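Local coordinates for protein TetR family Transcriptional regulator (PDB 3KKC) that probably binds DNA as a dimeric transcriptional regulator of the TetR family, with a predicted N-terminal helix-turn-helix and a helical C-terminal region, at residues A[76-80]-A[81-85]; A[138-141]-A[142-146]; A[150-153]-A[154-158]; A[170-173]-A[174-177]. One frame throughout, in Å; residues are numbered along the deposited sequence.

Interaction 1: residues A[76-80]-A[81-85]; sequences RDVTF and EEYLV
T79 and E82 meet where the extended backbone of 76-79 turns into the helix that F80 opens and 81-85 continue, a helix start with T79 as its N-cap. The turn closes with two backbone bonds: Y83 N gives to T79 O at 3.2 Å and 169°, and L84 N gives to F80 O at 3.1 Å. The cap itself comes from the threonine side chain, whose OG1 accepts from E82 N at 3.1 Å and so occupies an N-H that has no earlier turn of helix to supply a carbonyl. A chi1 of 77° sets this oxygen between the backbone N and the carbonyl carbon, curled back over the first turn. Threonine suits the place because its short, branched side chain can bring a hydroxyl back to the helix start. The acidic E81 and E82 stand in the first turn, where a negative charge would probably be favoured by the helix dipole. On the apolar flank, V78 lays CG2 against Y83 CB at 4.0 Å, at the edge of the tyrosine ring, and Y83 OH is hydrogen-bonded to F72 O. The buried F80 turns toward helix 107-129, where it packs on R124 and E128, while L84 also reaches L168 of helix 164-175. With CG of F80 anti to its backbone N (chi1 180°), the ring stands out from the helix and offers a face to the leucine one turn on. L84 CD1 sits over that face in a CH-pi contact, 3.4 Å from the centroid of the F80 ring and displaced toward its rim.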
loop_
_atom_site.group_PDB
_atom_site.type_symbol
_atom_site.label_atom_id
_atom_site.label_comp_id
_atom_site.label_asym_id
_atom_site.label_seq_id
_atom_site.Cartn_x
_atom_site.Cartn_y
_atom_site.Cartn_z
ATOM N N ARG A 76 -5.213 -30.011 1.150
ATOM C CA ARG A 76 -4.099 -30.694 0.499
ATOM C C ARG A 76 -2.968 -30.951 1.493
ATOM O O ARG A 76 -2.258 -30.022 1.890
ATOM C CB ARG A 76 -3.582 -29.852 -0.678
ATOM C CG ARG A 76 -3.570 -30.556 -2.037
ATOM C CD ARG A 76 -4.977 -30.826 -2.554
ATOM N NE ARG A 76 -5.100 -32.158 -3.152
ATOM C CZ ARG A 76 -5.139 -32.404 -4.460
ATOM N NH1 ARG A 76 -5.069 -31.408 -5.334
ATOM N NH2 ARG A 76 -5.254 -33.652 -4.897
ATOM N N ASP A 77 -2.793 -32.208 1.891
ATOM C CA ASP A 77 -1.804 -32.542 2.922
ATOM C C ASP A 77 -0.352 -32.228 2.514
ATOM O O ASP A 77 0.251 -32.903 1.679
ATOM C CB ASP A 77 -1.983 -33.986 3.427
ATOM C CG ASP A 77 -0.943 -34.942 2.886
ATOM O OD1 ASP A 77 -0.393 -35.717 3.693
ATOM O OD2 ASP A 77 -0.682 -34.937 1.665
ATOM N N VAL A 78 0.184 -31.169 3.109
ATOM C CA VAL A 78 1.540 -30.731 2.833
ATOM C C VAL A 78 2.116 -30.033 4.066
ATOM O O VAL A 78 1.414 -29.823 5.059
ATOM C CB VAL A 78 1.582 -29.780 1.619
ATOM C CG1 VAL A 78 1.215 -30.529 0.336
ATOM C CG2 VAL A 78 0.661 -28.570 1.845
ATOM N N THR A 79 3.399 -29.697 4.016
ATOM C CA THR A 79 4.001 -28.920 5.088
ATOM C C THR A 79 3.545 -27.487 4.928
ATOM O O THR A 79 3.122 -27.078 3.842
ATOM C CB THR A 79 5.533 -28.948 5.021
ATOM O OG1 THR A 79 5.987 -28.067 3.985
ATOM C CG2 THR A 79 6.021 -30.361 4.738
ATOM N N PHE A 80 3.640 -26.723 6.007
ATOM C CA PHE A 80 3.303 -25.313 5.949
ATOM C C PHE A 80 3.925 -24.617 4.745
ATOM O O PHE A 80 3.230 -23.904 4.032
ATOM C CB PHE A 80 3.704 -24.587 7.235
ATOM C CG PHE A 80 3.383 -23.108 7.220
ATOM C CD1 PHE A 80 2.072 -22.669 7.121
ATOM C CD2 PHE A 80 4.394 -22.161 7.285
ATOM C CE1 PHE A 80 1.777 -21.315 7.096
ATOM C CE2 PHE A 80 4.106 -20.802 7.264
ATOM C CZ PHE A 80 2.798 -20.376 7.171
ATOM N N GLU A 81 5.221 -24.814 4.518
ATOM C CA GLU A 81 5.933 -24.085 3.458
ATOM C C GLU A 81 5.757 -24.641 2.043
ATOM O O GLU A 81 6.001 -23.919 1.072
ATOM C CB GLU A 81 7.423 -23.926 3.780
ATOM C CG GLU A 81 8.097 -25.201 4.260
ATOM C CD GLU A 81 8.474 -25.126 5.729
ATOM O OE1 GLU A 81 8.093 -26.037 6.503
ATOM O OE2 GLU A 81 9.149 -24.140 6.103
ATOM N N GLU A 82 5.346 -25.906 1.913
ATOM C CA GLU A 82 4.869 -26.401 0.620
ATOM C C GLU A 82 3.622 -25.590 0.222
ATOM O O GLU A 82 3.459 -25.165 -0.925
ATOM C CB GLU A 82 4.540 -27.895 0.681
ATOM C CG GLU A 82 5.759 -28.815 0.705
ATOM C CD GLU A 82 5.410 -30.310 0.660
ATOM O OE1 GLU A 82 6.344 -31.146 0.699
ATOM O OE2 GLU A 82 4.212 -30.653 0.581
ATOM N N TYR A 83 2.754 -25.391 1.203
ATOM C CA TYR A 83 1.545 -24.593 1.088
ATOM C C TYR A 83 1.837 -23.133 0.665
ATOM O O TYR A 83 1.197 -22.576 -0.235
ATOM C CB TYR A 83 0.881 -24.655 2.456
ATOM C CG TYR A 83 -0.478 -24.028 2.632
ATOM C CD1 TYR A 83 -1.635 -24.780 2.481
ATOM C CD2 TYR A 83 -0.602 -22.689 3.029
ATOM C CE1 TYR A 83 -2.878 -24.208 2.689
ATOM C CE2 TYR A 83 -1.843 -22.107 3.253
ATOM C CZ TYR A 83 -2.980 -22.865 3.073
ATOM O OH TYR A 83 -4.216 -22.289 3.285
ATOM N N LEU A 84 2.815 -22.521 1.315
ATOM C CA LEU A 84 3.293 -21.205 0.919
ATOM C C LEU A 84 3.811 -21.260 -0.512
ATOM O O LEU A 84 3.479 -20.417 -1.318
ATOM C CB LEU A 84 4.410 -20.712 1.869
ATOM C CG LEU A 84 3.991 -20.029 3.176
ATOM C CD1 LEU A 84 2.979 -20.868 3.908
ATOM C CD2 LEU A 84 5.185 -19.735 4.084
ATOM N N VAL A 85 4.653 -22.237 -0.822
ATOM C CA VAL A 85 5.216 -22.324 -2.165
ATOM C C VAL A 85 4.137 -22.412 -3.263
ATOM O O VAL A 85 4.252 -21.750 -4.296
ATOM C CB VAL A 85 6.202 -23.506 -2.302
ATOM C CG1 VAL A 85 6.291 -23.935 -3.743
ATOM C CG2 VAL A 85 7.567 -23.118 -1.777
#

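Interaction 2: residues A[138-141]-A[142-146]; sequences DFLK and QFLLS
F139 and F143, one helical turn apart, lie side by side and point the same way, with F139 CE2 4.1 Å from F143 CD1. In both, CG is anti to the backbone N (chi1 -175° and -172°), which makes the two side chains leave the helix in the same sense, one ring beside the next. A second row is aliphatic: L140 CG comes to 4.2 Å from L144 CD2, again with the side chains alongside each other. A third pairs unlike residues, the lower methylenes of K141 running beside L145, with K141 CG 4.1 Å from L145 CD2. Behind these rows stands the regular i to i+4 ladder of helix 137-157. F143 N gives to F139 O at 2.9 Å, and L145 N to K141 O at 3.1 Å in a nearly straight bond. K141 O also takes a weak second bond from L144 N. The outer shell differs for each row. The leucines L140 and L144 pack on I130, while K141, drawn out along an extended chain, carries its ammonium to a salt bridge with E118 of helix 107-129. L144 O accepts from S147 OG. On another flank F139 packs on T151 of the second subunit, and Q142 on W154 of that subunit. Phenylalanine and leucine thus suit the buried positions here, though the polar Q142 shares the face toward the partner, whereas lysine, greasy along its stem and charged at its end, can cover L145 and still deliver its charge to a carboxylate.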
loop_
_atom_site.group_PDB
_atom_site.type_symbol
_atom_site.label_atom_id
_atom_site.label_comp_id
_atom_site.label_asym_id
_atom_site.label_seq_id
_atom_site.Cartn_x
_atom_site.Cartn_y
_atom_site.Cartn_z
ATOM N N ASP A 138 -0.551 -7.936 18.544
ATOM C CA ASP A 138 -1.126 -7.156 17.451
ATOM C C ASP A 138 -0.057 -6.557 16.530
ATOM O O ASP A 138 -0.275 -6.396 15.331
ATOM C CB ASP A 138 -2.112 -6.099 17.972
ATOM C CG ASP A 138 -1.454 -5.061 18.853
ATOM O OD1 ASP A 138 -0.485 -5.396 19.569
ATOM O OD2 ASP A 138 -1.912 -3.901 18.824
ATOM N N PHE A 139 1.106 -6.254 17.090
ATOM C CA PHE A 139 2.175 -5.685 16.301
ATOM C C PHE A 139 2.745 -6.798 15.469
ATOM O O PHE A 139 3.136 -6.609 14.318
ATOM C CB PHE A 139 3.268 -5.141 17.209
ATOM C CG PHE A 139 4.361 -4.420 16.474
ATOM C CD1 PHE A 139 4.319 -3.049 16.326
ATOM C CD2 PHE A 139 5.414 -5.113 15.928
ATOM C CE1 PHE A 139 5.312 -2.394 15.655
ATOM C CE2 PHE A 139 6.412 -4.459 15.259
ATOM C CZ PHE A 139 6.363 -3.105 15.120
ATOM N N LEU A 140 2.801 -7.973 16.078
ATOM C CA LEU A 140 3.212 -9.169 15.377
ATOM C C LEU A 140 2.265 -9.406 14.187
ATOM O O LEU A 140 2.704 -9.508 13.034
ATOM C CB LEU A 140 3.221 -10.363 16.331
ATOM C CG LEU A 140 4.547 -11.115 16.465
ATOM C CD1 LEU A 140 5.746 -10.207 16.206
ATOM C CD2 LEU A 140 4.639 -11.733 17.849
ATOM N N LYS A 141 0.965 -9.467 14.456
ATOM C CA LYS A 141 0.044 -9.799 13.396
ATOM C C LYS A 141 0.296 -8.855 12.235
ATOM O O LYS A 141 0.542 -9.317 11.113
ATOM C CB LYS A 141 -1.402 -9.728 13.860
ATOM C CG LYS A 141 -2.340 -10.377 12.860
ATOM C CD LYS A 141 -3.787 -10.241 13.284
ATOM C CE LYS A 141 -4.643 -11.244 12.548
ATOM N NZ LYS A 141 -6.040 -11.203 13.059
ATOM N N GLN A 142 0.281 -7.546 12.527
ATOM C CA GLN A 142 0.392 -6.499 11.505
ATOM C C GLN A 142 1.733 -6.481 10.747
ATOM O O GLN A 142 1.780 -6.314 9.532
ATOM C CB GLN A 142 0.118 -5.128 12.132
ATOM C CG GLN A 142 0.637 -3.932 11.321
ATOM C CD GLN A 142 2.101 -3.621 11.570
ATOM O OE1 GLN A 142 2.579 -3.733 12.693
ATOM N NE2 GLN A 142 2.822 -3.232 10.517
ATOM N N PHE A 143 2.838 -6.652 11.450
ATOM C CA PHE A 143 4.125 -6.650 10.763
ATOM C C PHE A 143 4.273 -7.843 9.811
ATOM O O PHE A 143 4.903 -7.754 8.757
ATOM C CB PHE A 143 5.238 -6.662 11.798
ATOM C CG PHE A 143 6.623 -6.467 11.226
ATOM C CD1 PHE A 143 7.252 -5.226 11.296
ATOM C CD2 PHE A 143 7.324 -7.539 10.677
ATOM C CE1 PHE A 143 8.549 -5.048 10.795
ATOM C CE2 PHE A 143 8.618 -7.380 10.180
ATOM C CZ PHE A 143 9.231 -6.140 10.235
ATOM N N LEU A 144 3.687 -8.968 10.198
ATOM C CA LEU A 144 3.923 -10.230 9.513
ATOM C C LEU A 144 3.090 -10.300 8.224
ATOM O O LEU A 144 3.619 -10.565 7.135
ATOM C CB LEU A 144 3.556 -11.390 10.443
ATOM C CG LEU A 144 4.596 -12.322 11.059
ATOM C CD1 LEU A 144 6.000 -11.874 10.775
ATOM C CD2 LEU A 144 4.343 -12.436 12.536
ATOM N N LEU A 145 1.787 -10.061 8.367
ATOM C CA LEU A 145 0.854 -10.104 7.254
ATOM C C LEU A 145 1.228 -9.068 6.226
ATOM O O LEU A 145 1.294 -9.361 5.040
ATOM C CB LEU A 145 -0.571 -9.854 7.737
ATOM C CG LEU A 145 -1.496 -11.062 7.637
ATOM C CD1 LEU A 145 -0.704 -12.328 7.555
ATOM C CD2 LEU A 145 -2.439 -11.110 8.827
ATOM N N SER A 146 1.492 -7.853 6.686
ATOM C CA SER A 146 1.792 -6.773 5.768
ATOM C C SER A 146 3.143 -6.947 5.075
ATOM O O SER A 146 3.300 -6.572 3.908
ATOM C CB SER A 146 1.728 -5.421 6.477
ATOM O OG SER A 146 2.787 -4.601 6.018
#

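Interaction 3: residues A[150-153]-A[154-158]; sequences ETLK and WWLHQ
K153 O is gripped twice by H157, through the backbone N at 3.1 Å and more weakly through ring ND1 at 2.8 Å, the latter bent to 122°. Close to the end of helix 137-157, the imidazole thus folds back over the last turn, its CG anti to the carbonyl carbon (chi1 -73°). Further back, L156 N gives to L152 O at 3.0 Å. Their side chains meet as well: L152 CD1 lies 3.5 Å from L156 CD1, and the same methyl stands at the edge of the W155 indole, 3.9 Å from CE3. Both leucines face helix 98-103. W155 is anchored by NE1, which binds M162 O, while K161 makes a cation-pi contact with its ring. W154, which lies toward the partner subunit, presents its edge to T151 O, 3.6 Å from CE3, and has Q158 CG over one face. On the partly exposed side, K153 NZ and E150 OE2 form a salt bridge at 3.2 Å. A large indole suits the place of W155, buried against helices 80-93 and 164-175, because its one polar N-H is satisfied there; the histidine supplies an additional, though weak, polar partner to a carbonyl near the helix terminus.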
loop_
_atom_site.group_PDB
_atom_site.type_symbol
_atom_site.label_atom_id
_atom_site.label_comp_id
_atom_site.label_asym_id
_atom_site.label_seq_id
_atom_site.Cartn_x
_atom_site.Cartn_y
_atom_site.Cartn_z
ATOM N N GLU A 150 3.655 -7.306 1.064
ATOM C CA GLU A 150 4.602 -6.405 0.413
ATOM C C GLU A 150 5.819 -7.109 -0.196
ATOM O O GLU A 150 6.260 -6.755 -1.288
ATOM C CB GLU A 150 5.028 -5.277 1.353
ATOM C CG GLU A 150 4.766 -3.890 0.787
ATOM C CD GLU A 150 3.285 -3.587 0.644
ATOM O OE1 GLU A 150 2.516 -3.832 1.603
ATOM O OE2 GLU A 150 2.889 -3.098 -0.431
ATOM N N THR A 151 6.376 -8.108 0.478
ATOM C CA THR A 151 7.450 -8.855 -0.168
ATOM C C THR A 151 6.935 -9.324 -1.526
ATOM O O THR A 151 7.565 -9.081 -2.561
ATOM C CB THR A 151 7.932 -10.059 0.668
ATOM O OG1 THR A 151 8.675 -9.585 1.790
ATOM C CG2 THR A 151 8.832 -10.996 -0.167
ATOM N N LEU A 152 5.763 -9.963 -1.492
ATOM C CA LEU A 152 5.080 -10.523 -2.659
ATOM C C LEU A 152 4.884 -9.521 -3.815
ATOM O O LEU A 152 5.338 -9.774 -4.930
ATOM C CB LEU A 152 3.749 -11.115 -2.205
ATOM C CG LEU A 152 2.777 -11.498 -3.300
ATOM C CD1 LEU A 152 3.512 -12.286 -4.345
ATOM C CD2 LEU A 152 1.640 -12.310 -2.722
ATOM N N LYS A 153 4.245 -8.380 -3.547
ATOM C CA LYS A 153 4.098 -7.339 -4.576
ATOM C C LYS A 153 5.433 -6.966 -5.190
ATOM O O LYS A 153 5.549 -6.809 -6.398
ATOM C CB LYS A 153 3.439 -6.059 -4.024
ATOM C CG LYS A 153 1.929 -6.103 -3.920
ATOM C CD LYS A 153 1.442 -5.126 -2.866
ATOM C CE LYS A 153 0.612 -3.980 -3.465
ATOM N NZ LYS A 153 1.093 -2.647 -2.985
ATOM N N TRP A 154 6.441 -6.787 -4.348
ATOM C CA TRP A 154 7.733 -6.314 -4.825
ATOM C C TRP A 154 8.320 -7.344 -5.824
ATOM O O TRP A 154 8.835 -6.992 -6.896
ATOM C CB TRP A 154 8.667 -6.036 -3.625
ATOM C CG TRP A 154 10.099 -5.981 -4.005
ATOM C CD1 TRP A 154 10.785 -4.889 -4.445
ATOM C CD2 TRP A 154 11.034 -7.087 -4.026
ATOM N NE1 TRP A 154 12.095 -5.240 -4.735
ATOM C CE2 TRP A 154 12.271 -6.581 -4.490
ATOM C CE3 TRP A 154 10.941 -8.442 -3.701
ATOM C CZ2 TRP A 154 13.432 -7.399 -4.634
ATOM C CZ3 TRP A 154 12.112 -9.276 -3.850
ATOM C CH2 TRP A 154 13.328 -8.736 -4.312
ATOM N N TRP A 155 8.201 -8.615 -5.455
ATOM C CA TRP A 155 8.712 -9.731 -6.237
ATOM C C TRP A 155 8.022 -9.788 -7.608
ATOM O O TRP A 155 8.665 -10.004 -8.636
ATOM C CB TRP A 155 8.481 -11.018 -5.435
ATOM C CG TRP A 155 8.885 -12.313 -6.096
ATOM C CD1 TRP A 155 10.116 -12.642 -6.591
ATOM C CD2 TRP A 155 8.056 -13.472 -6.282
ATOM N NE1 TRP A 155 10.094 -13.915 -7.088
ATOM C CE2 TRP A 155 8.845 -14.449 -6.909
ATOM C CE3 TRP A 155 6.720 -13.771 -5.981
ATOM C CZ2 TRP A 155 8.346 -15.712 -7.241
ATOM C CZ3 TRP A 155 6.228 -15.023 -6.308
ATOM C CH2 TRP A 155 7.039 -15.978 -6.932
ATOM N N LEU A 156 6.714 -9.562 -7.617
ATOM C CA LEU A 156 5.945 -9.569 -8.855
ATOM C C LEU A 156 6.300 -8.402 -9.805
ATOM O O LEU A 156 6.152 -8.530 -11.028
ATOM C CB LEU A 156 4.435 -9.615 -8.546
ATOM C CG LEU A 156 3.945 -10.900 -7.850
ATOM C CD1 LEU A 156 2.543 -10.767 -7.295
ATOM C CD2 LEU A 156 3.998 -12.113 -8.781
ATOM N N HIS A 157 6.758 -7.273 -9.258
ATOM C CA HIS A 157 7.186 -6.147 -10.097
ATOM C C HIS A 157 8.567 -6.423 -10.651
ATOM O O HIS A 157 9.048 -5.707 -11.526
ATOM C CB HIS A 157 7.289 -4.838 -9.311
ATOM C CG HIS A 157 5.975 -4.231 -8.934
ATOM N ND1 HIS A 157 5.469 -4.293 -7.652
ATOM C CD2 HIS A 157 5.083 -3.516 -9.659
ATOM C CE1 HIS A 157 4.311 -3.659 -7.609
ATOM N NE2 HIS A 157 4.055 -3.177 -8.813
ATOM N N GLN A 158 9.228 -7.436 -10.104
ATOM C CA GLN A 158 10.594 -7.747 -10.496
ATOM C C GLN A 158 10.634 -8.430 -11.858
ATOM O O GLN A 158 9.885 -9.379 -12.108
ATOM C CB GLN A 158 11.264 -8.621 -9.441
ATOM C CG GLN A 158 11.532 -7.914 -8.117
ATOM C CD GLN A 158 12.591 -6.823 -8.233
ATOM O OE1 GLN A 158 12.274 -5.633 -8.152
ATOM N NE2 GLN A 158 13.858 -7.228 -8.426
#

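Interaction 4: residues A[170-173]-A[174-177]; sequences YYLT and MVER
Y171 turns one face of its ring to V175, the residue a turn further along helix 164-175. The tyrosine has CG anti to its backbone N (chi1 169°), which carries the ring outward with a lean toward the C-terminal end, over the next turn. V175 CG1, anti to the carbonyl carbon of its own residue (chi1 -61°), then sits over the ring in a CH-pi contact 4.0 Å from the Y171 centroid, offset toward the rim and nearest to CE1 at 3.7 Å. Its other methyl, CG2, lies 4.3 Å from L172 CD1. A compact beta-branched valine fits here, bridging the two side chains. The ring ends in a hydroxyl bonded to L144 O of helix 137-157, so Y171 is apolar along its face and polar at its end. M174, a selenomethionine, bends at chi2 and chi3, and this flexible chain packs on F143 of the second subunit. T173 OG1 turns back to K169 O. The helix finishes as E176 N gives to L172 O at 2.9 Å, after which E176 leaves helical geometry. Such an end of the last helix, set against helix 137-157 and the partner subunit, is consistent with the helical dimer interface of TetR-family C-terminal domains.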
loop_
_atom_site.group_PDB
_atom_site.type_symbol
_atom_site.label_atom_id
_atom_site.label_comp_id
_atom_site.label_asym_id
_atom_site.label_seq_id
_atom_site.Cartn_x
_atom_site.Cartn_y
_atom_site.Cartn_z
ATOM N N TYR A 170 14.168 -16.242 1.942
ATOM C CA TYR A 170 14.600 -14.915 2.355
ATOM C C TYR A 170 13.530 -14.194 3.172
ATOM O O TYR A 170 13.838 -13.359 4.010
ATOM C CB TYR A 170 15.030 -14.091 1.141
ATOM C CG TYR A 170 16.241 -14.682 0.468
ATOM C CD1 TYR A 170 17.327 -15.106 1.225
ATOM C CD2 TYR A 170 16.305 -14.827 -0.912
ATOM C CE1 TYR A 170 18.455 -15.662 0.625
ATOM C CE2 TYR A 170 17.432 -15.383 -1.528
ATOM C CZ TYR A 170 18.508 -15.799 -0.750
ATOM O OH TYR A 170 19.643 -16.355 -1.331
ATOM N N TYR A 171 12.275 -14.541 2.965
ATOM C CA TYR A 171 11.242 -13.930 3.764
ATOM C C TYR A 171 11.179 -14.550 5.160
ATOM O O TYR A 171 11.108 -13.840 6.171
ATOM C CB TYR A 171 9.883 -14.018 3.064
ATOM C CG TYR A 171 8.751 -13.640 3.987
ATOM C CD1 TYR A 171 8.434 -12.314 4.228
ATOM C CD2 TYR A 171 8.035 -14.616 4.663
ATOM C CE1 TYR A 171 7.411 -11.969 5.104
ATOM C CE2 TYR A 171 7.018 -14.282 5.527
ATOM C CZ TYR A 171 6.705 -12.963 5.744
ATOM O OH TYR A 171 5.678 -12.667 6.614
ATOM N N LEU A 172 11.198 -15.875 5.211
ATOM C CA LEU A 172 11.094 -16.597 6.473
ATOM C C LEU A 172 12.286 -16.304 7.395
ATOM O O LEU A 172 12.130 -16.200 8.615
ATOM C CB LEU A 172 10.976 -18.093 6.201
ATOM C CG LEU A 172 9.627 -18.783 6.459
ATOM C CD1 LEU A 172 8.430 -17.822 6.717
ATOM C CD2 LEU A 172 9.300 -19.785 5.344
ATOM N N THR A 173 13.476 -16.159 6.818
ATOM C CA THR A 173 14.638 -15.839 7.634
ATOM C C THR A 173 14.528 -14.390 8.128
ATOM O O THR A 173 14.899 -14.079 9.265
ATOM C CB THR A 173 15.983 -16.102 6.898
ATOM O OG1 THR A 173 16.031 -15.332 5.695
ATOM C CG2 THR A 173 16.135 -17.589 6.541
HETATM N N MSE A 174 13.987 -13.511 7.286
HETATM C CA MSE A 174 13.812 -12.107 7.662
HETATM C C MSE A 174 12.876 -11.915 8.840
HETATM O O MSE A 174 13.067 -10.997 9.631
HETATM C CB MSE A 174 13.334 -11.265 6.489
HETATM C CG MSE A 174 14.454 -10.700 5.654
HETATM SE SE MSE A 174 15.827 -9.921 6.783
HETATM C CE MSE A 174 14.809 -8.411 7.516
ATOM N N VAL A 175 11.879 -12.786 8.961
ATOM C CA VAL A 175 10.857 -12.621 9.990
ATOM C C VAL A 175 11.015 -13.517 11.212
ATOM O O VAL A 175 10.557 -13.168 12.293
ATOM C CB VAL A 175 9.459 -12.850 9.416
ATOM C CG1 VAL A 175 9.183 -11.836 8.325
ATOM C CG2 VAL A 175 9.338 -14.254 8.880
ATOM N N GLU A 176 11.652 -14.670 11.039
ATOM C CA GLU A 176 11.748 -15.653 12.116
ATOM C C GLU A 176 12.316 -15.034 13.385
ATOM O O GLU A 176 13.215 -14.190 13.329
ATOM C CB GLU A 176 12.647 -16.802 11.715
ATOM C CG GLU A 176 13.880 -16.842 12.572
ATOM C CD GLU A 176 15.039 -17.507 11.879
ATOM O OE1 GLU A 176 15.055 -18.766 11.845
ATOM O OE2 GLU A 176 15.927 -16.763 11.383
ATOM N N ARG A 177 11.807 -15.486 14.528
ATOM C CA ARG A 177 12.137 -14.883 15.812
ATOM C C ARG A 177 11.801 -15.810 16.969
ATOM O O ARG A 177 12.658 -16.564 17.435
ATOM C CB ARG A 177 11.392 -13.554 15.970
ATOM C CG ARG A 177 11.688 -12.842 17.249
ATOM C CD ARG A 177 11.699 -11.330 17.065
ATOM N NE ARG A 177 12.542 -10.706 18.084
ATOM C CZ ARG A 177 12.227 -10.648 19.374
ATOM N NH1 ARG A 177 11.078 -11.163 19.797
ATOM N NH2 ARG A 177 13.058 -10.078 20.236
#

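Overall arrangement
Along the chain, interaction 1 comes first, starting helix 80-93; interactions 2 and 3 follow on helix 137-157, near its start and end, and interaction 4 ends the last helix. All four are local and in series, so none nests within or crosses another, and none closes a long loop. Interaction 1 touches none of the others, though its nearest atoms come within about 4 Å of interaction 4. Interaction 4, by contrast, touches interactions 2 and 3: Y171 reaches L144 of interaction 2 and T151 of interaction 3, joining the last two helices. Interactions 2, 3 and 4 all touch the second subunit, placing the last two helices at the contact between subunits.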